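Local coordinates for putative agmatinase (Clostridium difficile, PDB 3LHL), which probably hydrolyses agmatine to putrescine and urea, as a manganese-dependent enzyme of the arginase family, at residues 77-80 with 81-85; 146-149 with 150-154. All coordinates share one frame; numbering follows the deposited sequence.

Contact 1 of 2, residues 77-80 with 81-85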
ATOM      1  N   ILE A  77       9.465  -0.764  12.364  1.00 18.69           N
ATOM      2  CA  ILE A  77       8.972  -1.198  11.062  1.00 17.61           C
ATOM      3  C   ILE A  77      10.170  -1.272  10.126  1.00 17.40           C
ATOM      4  O   ILE A  77      10.328  -2.229   9.369  1.00 16.43           O
ATOM      5  CB  ILE A  77       7.949  -0.204  10.473  1.00 16.73           C
ATOM      6  CG1 ILE A  77       6.679  -0.189  11.329  1.00 14.93           C
ATOM      7  CG2 ILE A  77       7.622  -0.591   9.038  1.00 16.06           C
ATOM      8  CD1 ILE A  77       5.717   0.944  10.983  1.00 13.98           C
ATOM      9  N   TYR A  78      11.018  -0.252  10.197  1.00 18.02           N
ATOM     10  CA  TYR A  78      12.216  -0.190   9.371  1.00 18.81           C
ATOM     11  C   TYR A  78      13.048  -1.451   9.559  1.00 17.72           C
ATOM     12  O   TYR A  78      13.475  -2.076   8.590  1.00 16.62           O
ATOM     13  CB  TYR A  78      13.068   1.020   9.752  1.00 21.20           C
ATOM     14  CG  TYR A  78      14.300   1.159   8.895  1.00 24.54           C
ATOM     15  CD1 TYR A  78      14.220   1.702   7.615  1.00 25.87           C
ATOM     16  CD2 TYR A  78      15.544   0.720   9.350  1.00 25.51           C
ATOM     17  CE1 TYR A  78      15.349   1.808   6.808  1.00 27.69           C
ATOM     18  CE2 TYR A  78      16.678   0.817   8.549  1.00 27.56           C
ATOM     19  CZ  TYR A  78      16.571   1.361   7.281  1.00 28.72           C
ATOM     20  OH  TYR A  78      17.682   1.456   6.477  1.00 33.34           O
ATOM     21  N   GLN A  79      13.281  -1.811  10.815  1.00 18.38           N
ATOM     22  CA  GLN A  79      14.069  -2.992  11.138  1.00 20.02           C
ATOM     23  C   GLN A  79      13.531  -4.265  10.499  1.00 19.73           C
ATOM     24  O   GLN A  79      14.277  -4.994   9.849  1.00 17.44           O
ATOM     25  CB  GLN A  79      14.143  -3.186  12.652  1.00 21.48           C
ATOM     26  CG  GLN A  79      15.011  -2.175  13.365  1.00 25.39           C
ATOM     27  CD  GLN A  79      16.427  -2.160  12.828  1.00 27.31           C
ATOM     28  OE1 GLN A  79      16.807  -1.268  12.069  1.00 26.29           O
ATOM     29  NE2 GLN A  79      17.213  -3.162  13.208  1.00 29.57           N
ATOM     30  N   GLU A  80      12.240  -4.531  10.689  1.00 20.12           N
ATOM     31  CA  GLU A  80      11.621  -5.733  10.137  1.00 21.33           C
ATOM     32  C   GLU A  80      11.758  -5.766   8.620  1.00 19.43           C
ATOM     33  O   GLU A  80      12.148  -6.781   8.048  1.00 19.76           O
ATOM     34  CB  GLU A  80      10.139  -5.801  10.529  1.00 23.85           C
ATOM     35  CG  GLU A  80       9.420  -7.072  10.074  1.00 29.33           C
ATOM     36  CD  GLU A  80      10.075  -8.347  10.599  1.00 35.41           C
ATOM     37  OE1 GLU A  80      10.237  -8.471  11.832  1.00 36.22           O
ATOM     38  OE2 GLU A  80      10.427  -9.228   9.779  1.00 38.14           O
ATOM     39  N   THR A  81      11.446  -4.647   7.975  1.00 19.10           N
ATOM     40  CA  THR A  81      11.525  -4.551   6.521  1.00 17.25           C
ATOM     41  C   THR A  81      12.953  -4.787   6.046  1.00 16.21           C
ATOM     42  O   THR A  81      13.179  -5.570   5.127  1.00 15.06           O
ATOM     43  CB  THR A  81      11.059  -3.159   6.020  1.00 15.68           C
ATOM     44  OG1 THR A  81       9.794  -2.836   6.603  1.00 14.67           O
ATOM     45  CG2 THR A  81      10.909  -3.151   4.506  1.00 13.61           C
ATOM     46  N   TYR A  82      13.912  -4.116   6.683  1.00 17.54           N
ATOM     47  CA  TYR A  82      15.318  -4.240   6.305  1.00 19.29           C
ATOM     48  C   TYR A  82      15.801  -5.688   6.286  1.00 21.19           C
ATOM     49  O   TYR A  82      16.445  -6.124   5.330  1.00 21.83           O
ATOM     50  CB  TYR A  82      16.220  -3.429   7.248  1.00 19.75           C
ATOM     51  CG  TYR A  82      17.684  -3.676   6.968  1.00 22.43           C
ATOM     52  CD1 TYR A  82      18.260  -3.268   5.762  1.00 24.34           C
ATOM     53  CD2 TYR A  82      18.468  -4.415   7.853  1.00 23.30           C
ATOM     54  CE1 TYR A  82      19.573  -3.599   5.441  1.00 25.56           C
ATOM     55  CE2 TYR A  82      19.786  -4.753   7.541  1.00 24.29           C
ATOM     56  CZ  TYR A  82      20.329  -4.345   6.333  1.00 25.61           C
ATOM     57  OH  TYR A  82      21.615  -4.702   5.998  1.00 28.35           O
ATOM     58  N   LYS A  83      15.500  -6.435   7.339  1.00 19.71           N
ATOM     59  CA  LYS A  83      15.921  -7.821   7.384  1.00 21.49           C
ATOM     60  C   LYS A  83      15.346  -8.604   6.200  1.00 20.70           C
ATOM     61  O   LYS A  83      16.039  -9.433   5.602  1.00 20.91           O
ATOM     62  CB  LYS A  83      15.502  -8.447   8.712  1.00 22.22           C
ATOM     63  CG  LYS A  83      16.186  -7.804   9.904  1.00 24.11           C
ATOM     64  CD  LYS A  83      15.536  -8.208  11.214  1.00 28.84           C
ATOM     65  CE  LYS A  83      16.113  -7.403  12.368  1.00 31.91           C
ATOM     66  NZ  LYS A  83      15.376  -7.642  13.644  1.00 35.51           N
ATOM     67  N   ILE A  84      14.092  -8.333   5.850  1.00 19.18           N
ATOM     68  CA  ILE A  84      13.467  -9.027   4.727  1.00 17.66           C
ATOM     69  C   ILE A  84      14.178  -8.649   3.428  1.00 18.01           C
ATOM     70  O   ILE A  84      14.520  -9.512   2.618  1.00 16.45           O
ATOM     71  CB  ILE A  84      11.965  -8.676   4.615  1.00 18.90           C
ATOM     72  CG1 ILE A  84      11.226  -9.166   5.868  1.00 16.13           C
ATOM     73  CG2 ILE A  84      11.368  -9.310   3.354  1.00 15.47           C
ATOM     74  CD1 ILE A  84       9.801  -8.686   5.976  1.00 14.57           C
ATOM     75  N   VAL A  85      14.410  -7.356   3.238  1.00 16.85           N
ATOM     76  CA  VAL A  85      15.091  -6.884   2.042  1.00 17.25           C
ATOM     77  C   VAL A  85      16.508  -7.449   1.995  1.00 18.10           C
ATOM     78  O   VAL A  85      16.983  -7.884   0.941  1.00 17.07           O
ATOM     79  CB  VAL A  85      15.177  -5.341   2.022  1.00 19.05           C
ATOM     80  CG1 VAL A  85      16.056  -4.881   0.855  1.00 16.16           C
ATOM     81  CG2 VAL A  85      13.775  -4.739   1.925  1.00 16.63           C
TER
HETATM   82  O   HOH W   1      15.900  -4.897  15.129  1.00 31.28           O
HETATM   83  O   HOH W   2      12.842  -6.898  13.170  1.00 31.54           O

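Contact 2 of 2, residues 146-149 with 150-154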
ATOM      1  N   ASP A 146      10.861  13.623  -0.678  1.00 18.88           N
ATOM      2  CA  ASP A 146      12.093  14.211  -0.165  1.00 19.41           C
ATOM      3  C   ASP A 146      13.244  13.227  -0.355  1.00 20.12           C
ATOM      4  O   ASP A 146      14.408  13.621  -0.369  1.00 20.34           O
ATOM      5  CB  ASP A 146      11.977  14.548   1.328  1.00 18.11           C
ATOM      6  CG  ASP A 146      11.167  15.798   1.584  1.00 19.61           C
ATOM      7  OD1 ASP A 146      11.138  16.685   0.707  1.00 20.71           O
ATOM      8  OD2 ASP A 146      10.571  15.906   2.675  1.00 22.24           O
ATOM      9  N   ILE A 147      12.915  11.950  -0.502  1.00 18.78           N
ATOM     10  CA  ILE A 147      13.941  10.934  -0.683  1.00 20.95           C
ATOM     11  C   ILE A 147      14.284  10.640  -2.145  1.00 21.56           C
ATOM     12  O   ILE A 147      15.456  10.522  -2.490  1.00 24.30           O
ATOM     13  CB  ILE A 147      13.536   9.606  -0.001  1.00 19.12           C
ATOM     14  CG1 ILE A 147      13.355   9.826   1.502  1.00 19.39           C
ATOM     15  CG2 ILE A 147      14.594   8.545  -0.250  1.00 17.78           C
ATOM     16  CD1 ILE A 147      12.853   8.599   2.242  1.00 20.05           C
ATOM     17  N   VAL A 148      13.270  10.533  -3.002  1.00 21.61           N
ATOM     18  CA  VAL A 148      13.499  10.208  -4.410  1.00 19.61           C
ATOM     19  C   VAL A 148      13.468  11.372  -5.389  1.00 20.38           C
ATOM     20  O   VAL A 148      14.055  11.288  -6.469  1.00 20.75           O
ATOM     21  CB  VAL A 148      12.482   9.152  -4.906  1.00 20.02           C
ATOM     22  CG1 VAL A 148      12.598   7.883  -4.065  1.00 18.60           C
ATOM     23  CG2 VAL A 148      11.064   9.719  -4.843  1.00 15.15           C
ATOM     24  N   GLY A 149      12.774  12.447  -5.035  1.00 20.36           N
ATOM     25  CA  GLY A 149      12.709  13.586  -5.934  1.00 19.56           C
ATOM     26  C   GLY A 149      11.725  13.381  -7.072  1.00 20.89           C
ATOM     27  O   GLY A 149      10.941  12.426  -7.064  1.00 20.58           O
ATOM     28  N   ASP A 150      11.780  14.268  -8.064  1.00 20.94           N
ATOM     29  CA  ASP A 150      10.871  14.220  -9.206  1.00 20.22           C
ATOM     30  C   ASP A 150      11.023  13.026 -10.144  1.00 20.66           C
ATOM     31  O   ASP A 150      12.057  12.353 -10.172  1.00 20.93           O
ATOM     32  CB  ASP A 150      11.001  15.498 -10.039  1.00 21.35           C
ATOM     33  CG  ASP A 150      10.848  16.766  -9.210  1.00 24.35           C
ATOM     34  OD1 ASP A 150      10.101  16.758  -8.207  1.00 22.38           O
ATOM     35  OD2 ASP A 150      11.470  17.782  -9.582  1.00 25.84           O
ATOM     36  N   ASN A 151       9.966  12.780 -10.914  1.00 19.87           N
ATOM     37  CA  ASN A 151       9.932  11.711 -11.905  1.00 19.69           C
ATOM     38  C   ASN A 151      10.123  10.309 -11.351  1.00 19.31           C
ATOM     39  O   ASN A 151      10.650   9.438 -12.034  1.00 20.89           O
ATOM     40  CB  ASN A 151      10.987  11.996 -12.978  1.00 21.28           C
ATOM     41  CG  ASN A 151      10.799  13.361 -13.622  1.00 23.52           C
ATOM     42  OD1 ASN A 151      11.750  14.122 -13.784  1.00 24.11           O
ATOM     43  ND2 ASN A 151       9.563  13.677 -13.987  1.00 22.58           N
ATOM     44  N   LYS A 152       9.697  10.087 -10.114  1.00 19.99           N
ATOM     45  CA  LYS A 152       9.829   8.767  -9.503  1.00 20.43           C
ATOM     46  C   LYS A 152       8.503   8.308  -8.904  1.00 19.10           C
ATOM     47  O   LYS A 152       8.255   7.109  -8.768  1.00 17.52           O
ATOM     48  CB  LYS A 152      10.885   8.794  -8.392  1.00 22.78           C
ATOM     49  CG  LYS A 152      12.198   9.456  -8.773  1.00 27.83           C
ATOM     50  CD  LYS A 152      12.893   8.741  -9.918  1.00 31.77           C
ATOM     51  CE  LYS A 152      13.276   7.325  -9.546  1.00 31.80           C
ATOM     52  NZ  LYS A 152      14.150   6.724 -10.590  1.00 36.13           N
ATOM     53  N   ILE A 153       7.659   9.270  -8.546  1.00 18.21           N
ATOM     54  CA  ILE A 153       6.378   8.971  -7.922  1.00 17.28           C
ATOM     55  C   ILE A 153       5.204   9.111  -8.878  1.00 18.39           C
ATOM     56  O   ILE A 153       5.078  10.115  -9.583  1.00 18.26           O
ATOM     57  CB  ILE A 153       6.168   9.886  -6.702  1.00 18.23           C
ATOM     58  CG1 ILE A 153       7.382   9.758  -5.772  1.00 17.16           C
ATOM     59  CG2 ILE A 153       4.878   9.521  -5.975  1.00 14.14           C
ATOM     60  CD1 ILE A 153       7.383  10.721  -4.608  1.00 15.66           C
ATOM     61  N   PHE A 154       4.352   8.086  -8.895  1.00 17.71           N
ATOM     62  CA  PHE A 154       3.170   8.044  -9.753  1.00 18.42           C
ATOM     63  C   PHE A 154       1.948   7.777  -8.888  1.00 17.73           C
ATOM     64  O   PHE A 154       1.856   6.741  -8.236  1.00 19.55           O
ATOM     65  CB  PHE A 154       3.336   6.943 -10.801  1.00 18.72           C
ATOM     66  CG  PHE A 154       4.507   7.160 -11.703  1.00 19.90           C
ATOM     67  CD1 PHE A 154       4.336   7.729 -12.961  1.00 19.54           C
ATOM     68  CD2 PHE A 154       5.796   6.860 -11.268  1.00 21.11           C
ATOM     69  CE1 PHE A 154       5.432   8.003 -13.773  1.00 20.32           C
ATOM     70  CE2 PHE A 154       6.902   7.130 -12.073  1.00 21.13           C
ATOM     71  CZ  PHE A 154       6.718   7.704 -13.327  1.00 21.76           C
TER
HETATM   72  O   HOH W   3      14.591  12.234  -8.835  1.00 24.50           O
HETATM   73  O   HOH W   4       8.365  11.941  -8.183  1.00 11.00           O

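Contact 1 of 2, residues 77-80 with 81-85
Ile77 and Thr81 meet one turn apart on helix 70-86, an outer helix of the alpha/beta arginase fold, and their contact combines main-chain and side-chain bonding. Ile77 O accepts twice from Thr81: its N stands 3.0 Å away, and OG1 2.9 Å. The two donors approach differently. The amide comes almost straight on, whereas the hydroxyl sits above the carbonyl plane, with a C=O...OG1 angle of 137°. With chi1 at -50°, OG1 sits beside the Thr81 backbone N, within reach of Ile77 O. The hydroxyl is thereby satisfied within the helix, on a buried side where Thr81 also touches Phe13, Pro91 and Ala107. Tyr82 N to Tyr78 O, at 2.8 Å, continues the i to i+4 pattern; the Ile84 N to Glu80 O bond is weak.

Van der Waals contacts are looser. CE2 of Tyr78 reaches CB of Tyr82 obliquely at 4.5 Å, while Tyr78 OH hydrogen-bonds Glu110 OE2 on helix 101-111. Glu80 bends at chi2 (57°), and its carboxylate oxygen OE2 rests against the Ile84 methyl CD1 at 3.9 Å.

Water links the solvent side. Lys83 sends an extended chain back past Gln79 O, which its CG approaches to 3.4 Å. Lys83 NZ and Glu80 OE1 carry opposite charges but stand 5.5 Å apart; water 2 accepts from NZ and donates weakly to OE1. Water 1 accepts from Gln79 NE2 and from the same ammonium group, while water 2 lies 2.7 Å from Lys83 NZ.

Contact 2 of 2, residues 146-149 with 150-154
The flat groups facing Lys152 are two successive peptide units, those following Val148 and Gly149, and its CG lies over one face of each. It is 3.5 Å from Val148 O and 3.6 Å from Gly149 O. The carboxylate of Asp150 turns elsewhere, its OD1 bonded by Trp145 NE1 and His174 ND1.

The apolar part centres on Val148 CG2, which touches Lys152 CB at 3.7 Å and Ile153 CG1 at 3.8 Å, the valine and isoleucine chains crossing at about a right angle. With chi1 at -59°, CG2 is set between the backbone N and carbonyl carbon, facing the returning chain.

Waters bridge the turn: water 3 donates to Val148 O (2.6 Å) and Asp150 O, and water 4 donates to Gly149 O and accepts from Ile153 N (2.8 Å). Gly149 ends the helix with a positive phi of 78° and a psi of -168°, angles that suit glycine.

The turn closes a beta-alpha-beta unit, leading from helix 140-148 into strand 153-158. Lys152 reaches Asp114 and Tyr116 by salt bridge and cation-pi contact, Ile153 packs against Ile141 and Ile144 of helix 140-148, and Val148 touches Phe105 of helix 101-111.

Overall arrangement
Contact 1 precedes contact 2 along the chain, and their centres lie 22 Å apart, with nearest atoms about 9 Å apart and no direct touch. Helix 101-111 connects them: Tyr78 of contact 1 and Ile147 in segment 146-149 both pack on its Lys106. Both contacts lie on elements flanking or entering the same eight-stranded parallel sheet. Helix 70-86 leads into strand 90-95, and residues 149-152 lead from helix 140-148 into strand 153-158. The side chains of Ile77 and Ile153 each lie about 10 Å from that of His98, a manganese ligand. Both contacts form part of the helix-and-sheet framework; neither supplies a metal ligand, and any link to the metal centre is indirect.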